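Local coordinates for protein 2-methyl-aconitate isomerase (Shewanella oneidensis, PDB 5K87) that catalyses the cis-trans isomerization of 2-methyl-aconitate in the 2-methylcitrate cycle, by which short-chain fatty acids such as propionate are broken down, at residues A69-S74 against A312-K317; A253-I258 against P282-V287. The protein carries 1 engineered substitution. One frame throughout, in Å; residues are numbered along the deposited sequence. Where two conformers were deposited one is given.

Contacts 1 and 2 meet on neighbouring antiparallel strands, 308-314 and 283-288, where the backbone N of L313 lies 2.9 Å from the O of I284, as expected for a hydrogen bond between strands. Their centres are about 13 Å apart, but their chemistry differs. Contact 2 is wholly buried and apolar: helix 249-266 rests on strand 283-288 through aromatic rings and isoleucines. Contact 1 is partly buried and small, and joins the substrate-binding loop 69-74 to the end of strand 308-314 through serine hydroxyls and a shared water. L313 bridges the two, its CD2 lying 3.7 Å from CB of F255.

Contact 1 (A69-S74 against A312-K317); sequences ATSSTS and ALSMGK
S71 faces S314 and M315 through two hydroxyls and a short run of methylenes, with no ring or other flat side chain taking part. The hydroxyls stop short of each other, S71 OG lying 3.7 Å from S314 OG, and one water joins them. It donates to S71 OG at 2.8 Å and hydrogen-bonds S314 OG at 2.7 Å. With chi1 at 68°, S71 holds OG between its backbone N and carbonyl carbon, and that oxygen also hydrogen-bonds a malonate ion, probably from the crystallisation medium. S314 OG is also hydrogen-bonded to K283 NZ, another substrate-binding residue. Serine suits both places, being small and able to give and take hydrogen bonds. Beside the water, S71 CB touches M315 CG at 3.7 Å, after which the bent methionine chain turns away. T73 N bonds T70 O while T70 OG1 and T73 OG1 share a hydrogen bond of 2.8 Å; across from them, S314 to K317 form a type I' beta turn, whose backbone angles at G316 would jam a side chain against the preceding carbonyl. S71 and S314, both substrate-binding residues, face each other across the water, consistent with the cleft between two domains that holds the active site in the diaminopimelate epimerase superfamily.

Contact 2 (A253-I258 against P282-V287); sequences AKFETI and PKIAFV
I284 of the strand meets F255 and I258 of the helix, and F286 meets F255, all four buried. The methyl CD1 of I284 is the busiest point. It reaches the edge of the F255 ring near the ring plane, 4.1 Å from F255 CD1, and it also lies 3.7 Å from I258 CG2 and the same distance from the backbone O of F255. Both side-chain torsions of I284 are extended, chi1 at -174°, which carries this methyl out to the helix. Further along the strand F286 CE1 comes to 3.6 Å from F255 CZ; the rings are tilted by only 22° but so offset that little of one stands over the other, their centroids 5.6 Å apart. Helix 249-266 thus packs on strand 283-288, which pairs with strands 225-230 and 308-314, in one domain of this member of the diaminopimelate epimerase superfamily. The axes of the short segments approach to 9.2 Å at 117°, and A285, between I284 and F286, points away. Beta-branched isoleucine suits an extended strand, and phenylalanine spans the gap from a helix. Replacing F255 by alanine is likely to leave I284 CD1 beside a gap and F286 without one of its aromatic neighbours. Farther out, L313, L234 and Y236 pack around F255, and Y236 also meets the F286 ring. R259 NH1 hydrogen-bonds P282 O, linking the helix to the residue before the strand, while E256 holds R259 by a salt bridge within the helix.

Contact 1 (A69-S74 against A312-K317)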
loop_
_atom_site.group_PDB
_atom_site.type_symbol
_atom_site.label_atom_id
_atom_site.label_comp_id
_atom_site.label_asym_id
_atom_site.label_seq_id
_atom_site.Cartn_x
_atom_site.Cartn_y
_atom_site.Cartn_z
ATOM N N ALA A 69 -3.005 -0.142 -3.107
ATOM C CA ALA A 69 -3.385 -1.411 -3.731
ATOM C C ALA A 69 -4.403 -2.221 -2.925
ATOM O O ALA A 69 -4.456 -3.445 -3.039
ATOM C CB ALA A 69 -2.141 -2.256 -4.050
ATOM N N THR A 70 -5.213 -1.534 -2.126
ATOM C CA THR A 70 -6.350 -2.143 -1.455
ATOM C C THR A 70 -7.502 -1.157 -1.559
ATOM O O THR A 70 -7.289 0.044 -1.776
ATOM C CB THR A 70 -6.083 -2.440 0.030
ATOM O OG1 THR A 70 -5.994 -1.204 0.750
ATOM C CG2 THR A 70 -4.802 -3.245 0.220
ATOM N N SER A 71 -8.725 -1.647 -1.388
ATOM C CA SER A 71 -9.877 -0.765 -1.494
ATOM C C SER A 71 -9.817 0.350 -0.443
ATOM O O SER A 71 -10.232 1.485 -0.713
ATOM C CB SER A 71 -11.190 -1.554 -1.395
ATOM O OG SER A 71 -11.385 -2.085 -0.103
ATOM N N SER A 72 -9.279 0.039 0.733
ATOM C CA SER A 72 -9.254 1.032 1.802
ATOM C C SER A 72 -8.100 2.023 1.664
ATOM O O SER A 72 -7.979 2.945 2.471
ATOM C CB SER A 72 -9.239 0.357 3.174
ATOM O OG SER A 72 -8.203 -0.599 3.252
ATOM N N THR A 73 -7.275 1.850 0.633
ATOM C CA THR A 73 -6.187 2.779 0.337
ATOM C C THR A 73 -6.183 3.210 -1.125
ATOM O O THR A 73 -5.143 3.631 -1.635
ATOM C CB THR A 73 -4.798 2.188 0.671
ATOM O OG1 THR A 73 -4.562 1.023 -0.128
ATOM C CG2 THR A 73 -4.691 1.824 2.139
ATOM N N SER A 74 -7.325 3.117 -1.804
ATOM C CA SER A 74 -7.436 3.573 -3.189
ATOM C C SER A 74 -8.642 4.504 -3.242
ATOM O O SER A 74 -9.676 4.197 -3.835
ATOM C CB SER A 74 -7.577 2.377 -4.136
ATOM O OG SER A 74 -7.449 2.760 -5.506
ATOM N N ALA A 312 -17.067 -8.295 6.241
ATOM C CA ALA A 312 -17.630 -7.737 5.017
ATOM C C ALA A 312 -16.623 -7.769 3.889
ATOM O O ALA A 312 -15.410 -7.757 4.125
ATOM C CB ALA A 312 -18.104 -6.316 5.246
ATOM N N LEU A 313 -17.123 -7.813 2.661
ATOM C CA LEU A 313 -16.271 -7.672 1.490
ATOM C C LEU A 313 -16.395 -6.280 0.916
ATOM O O LEU A 313 -17.446 -5.649 1.010
ATOM C CB LEU A 313 -16.641 -8.695 0.406
ATOM C CG LEU A 313 -16.098 -10.106 0.604
ATOM C CD1 LEU A 313 -16.950 -10.875 1.607
ATOM C CD2 LEU A 313 -16.032 -10.841 -0.733
ATOM N N SER A 314 -15.310 -5.802 0.328
ATOM C CA SER A 314 -15.355 -4.555 -0.419
ATOM C C SER A 314 -14.528 -4.727 -1.673
ATOM O O SER A 314 -13.385 -5.175 -1.613
ATOM C CB SER A 314 -14.829 -3.391 0.416
ATOM O OG SER A 314 -15.079 -2.152 -0.235
ATOM N N MET A 315 -15.128 -4.402 -2.808
ATOM C CA MET A 315 -14.441 -4.501 -4.095
ATOM C C MET A 315 -13.845 -5.892 -4.325
ATOM O O MET A 315 -12.756 -6.017 -4.881
ATOM C CB MET A 315 -13.368 -3.406 -4.234
ATOM C CG MET A 315 -13.883 -1.985 -3.939
ATOM S SD MET A 315 -15.255 -1.461 -4.983
ATOM C CE MET A 315 -14.398 -1.268 -6.556
ATOM N N GLY A 316 -14.546 -6.929 -3.872
ATOM C CA GLY A 316 -14.176 -8.295 -4.177
ATOM C C GLY A 316 -13.186 -8.950 -3.232
ATOM O O GLY A 316 -12.674 -10.034 -3.525
ATOM N N LYS A 317 -12.908 -8.318 -2.098
ATOM C CA LYS A 317 -12.010 -8.900 -1.108
ATOM C C LYS A 317 -12.596 -8.739 0.276
ATOM O O LYS A 317 -13.287 -7.761 0.538
ATOM C CB LYS A 317 -10.653 -8.194 -1.143
ATOM C CG LYS A 317 -9.855 -8.426 -2.419
ATOM C CD LYS A 317 -9.297 -9.834 -2.462
ATOM C CE LYS A 317 -8.656 -10.125 -3.814
ATOM N NZ LYS A 317 -7.525 -9.196 -4.093
HETATM O O HOH W 1 -13.366 -0.676 1.251
#

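Contact 2 (A253-I258 against P282-V287)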
loop_
_atom_site.group_PDB
_atom_site.type_symbol
_atom_site.label_atom_id
_atom_site.label_comp_id
_atom_site.label_asym_id
_atom_site.label_seq_id
_atom_site.Cartn_x
_atom_site.Cartn_y
_atom_site.Cartn_z
ATOM N N ALA A 253 -15.437 -15.818 -5.857
ATOM C CA ALA A 253 -16.392 -15.911 -6.954
ATOM C C ALA A 253 -17.809 -16.169 -6.430
ATOM O O ALA A 253 -18.788 -15.609 -6.934
ATOM C CB ALA A 253 -15.970 -17.004 -7.925
ATOM N N LYS A 254 -17.912 -17.002 -5.401
ATOM C CA LYS A 254 -19.202 -17.309 -4.801
ATOM C C LYS A 254 -19.820 -16.062 -4.173
ATOM O O LYS A 254 -20.989 -15.753 -4.413
ATOM C CB LYS A 254 -19.068 -18.428 -3.770
ATOM C CG LYS A 254 -20.387 -18.885 -3.160
ATOM C CD LYS A 254 -20.146 -20.092 -2.264
ATOM C CE LYS A 254 -21.417 -20.564 -1.586
ATOM N NZ LYS A 254 -21.126 -21.702 -0.664
ATOM N N PHE A 255 -19.033 -15.333 -3.382
ATOM C CA PHE A 255 -19.511 -14.082 -2.797
ATOM C C PHE A 255 -19.996 -13.115 -3.862
ATOM O O PHE A 255 -21.022 -12.462 -3.683
ATOM C CB PHE A 255 -18.420 -13.407 -1.969
ATOM C CG PHE A 255 -18.323 -13.913 -0.564
ATOM C CD1 PHE A 255 -19.357 -13.708 0.333
ATOM C CD2 PHE A 255 -17.180 -14.552 -0.126
ATOM C CE1 PHE A 255 -19.261 -14.161 1.634
ATOM C CE2 PHE A 255 -17.072 -15.004 1.173
ATOM C CZ PHE A 255 -18.117 -14.816 2.055
ATOM N N GLU A 256 -19.272 -13.035 -4.972
ATOM C CA GLU A 256 -19.649 -12.102 -6.019
ATOM C C GLU A 256 -20.986 -12.470 -6.670
ATOM O O GLU A 256 -21.791 -11.592 -6.963
ATOM C CB GLU A 256 -18.527 -11.932 -7.047
ATOM C CG GLU A 256 -18.875 -10.969 -8.193
ATOM C CD GLU A 256 -19.271 -9.558 -7.747
ATOM O OE1 GLU A 256 -18.995 -9.143 -6.599
ATOM O OE2 GLU A 256 -19.863 -8.839 -8.576
ATOM N N THR A 257 -21.210 -13.764 -6.899
ATOM C CA THR A 257 -22.478 -14.211 -7.474
ATOM C C THR A 257 -23.639 -13.921 -6.522
ATOM O O THR A 257 -24.698 -13.470 -6.947
ATOM C CB THR A 257 -22.449 -15.707 -7.854
ATOM O OG1 THR A 257 -21.367 -15.950 -8.764
ATOM C CG2 THR A 257 -23.759 -16.104 -8.520
ATOM N N ILE A 258 -23.429 -14.159 -5.232
ATOM C CA ILE A 258 -24.450 -13.867 -4.238
ATOM C C ILE A 258 -24.721 -12.358 -4.183
ATOM O O ILE A 258 -25.876 -11.930 -4.136
ATOM C CB ILE A 258 -24.080 -14.412 -2.852
ATOM C CG1 ILE A 258 -23.909 -15.935 -2.909
ATOM C CG2 ILE A 258 -25.167 -14.057 -1.861
ATOM C CD1 ILE A 258 -23.260 -16.533 -1.673
ATOM N N PRO A 282 -24.159 -2.981 -4.146
ATOM C CA PRO A 282 -24.209 -3.097 -2.687
ATOM C C PRO A 282 -22.978 -3.816 -2.155
ATOM O O PRO A 282 -22.243 -4.457 -2.917
ATOM C CB PRO A 282 -25.438 -3.979 -2.462
ATOM C CG PRO A 282 -25.457 -4.878 -3.676
ATOM C CD PRO A 282 -25.041 -3.965 -4.802
ATOM N N LYS A 283 -22.764 -3.711 -0.850
ATOM C CA LYS A 283 -21.770 -4.522 -0.165
ATOM C C LYS A 283 -22.391 -5.855 0.243
ATOM O O LYS A 283 -23.621 -5.972 0.365
ATOM C CB LYS A 283 -21.280 -3.784 1.084
ATOM C CG LYS A 283 -20.680 -2.411 0.787
ATOM C CD LYS A 283 -19.439 -2.489 -0.097
ATOM C CE LYS A 283 -18.773 -1.126 -0.259
ATOM N NZ LYS A 283 -17.642 -1.188 -1.244
ATOM N N ILE A 284 -21.545 -6.857 0.456
ATOM C CA ILE A 284 -21.982 -8.130 1.016
ATOM C C ILE A 284 -21.178 -8.445 2.276
ATOM O O ILE A 284 -19.970 -8.187 2.344
ATOM C CB ILE A 284 -21.897 -9.276 -0.027
ATOM C CG1 ILE A 284 -22.484 -10.578 0.526
ATOM C CG2 ILE A 284 -20.477 -9.447 -0.569
ATOM C CD1 ILE A 284 -22.801 -11.591 -0.562
ATOM N N ALA A 285 -21.865 -8.977 3.281
ATOM C CA ALA A 285 -21.277 -9.259 4.583
ATOM C C ALA A 285 -21.890 -10.513 5.174
ATOM O O ALA A 285 -23.003 -10.913 4.815
ATOM C CB ALA A 285 -21.486 -8.085 5.520
ATOM N N PHE A 286 -21.165 -11.140 6.082
ATOM C CA PHE A 286 -21.700 -12.295 6.784
ATOM C C PHE A 286 -21.592 -12.129 8.293
ATOM O O PHE A 286 -20.666 -11.479 8.793
ATOM C CB PHE A 286 -21.142 -13.633 6.262
ATOM C CG PHE A 286 -19.640 -13.774 6.312
ATOM C CD1 PHE A 286 -18.847 -13.283 5.282
ATOM C CD2 PHE A 286 -19.027 -14.472 7.341
ATOM C CE1 PHE A 286 -17.472 -13.451 5.304
ATOM C CE2 PHE A 286 -17.652 -14.644 7.361
ATOM C CZ PHE A 286 -16.878 -14.131 6.341
ATOM N N VAL A 287 -22.567 -12.697 9.005
ATOM C CA VAL A 287 -22.733 -12.436 10.430
ATOM C C VAL A 287 -22.808 -13.734 11.225
ATOM O O VAL A 287 -23.161 -14.786 10.686
ATOM C CB VAL A 287 -24.019 -11.603 10.712
ATOM C CG1 VAL A 287 -24.015 -10.330 9.888
ATOM C CG2 VAL A 287 -25.292 -12.415 10.437
#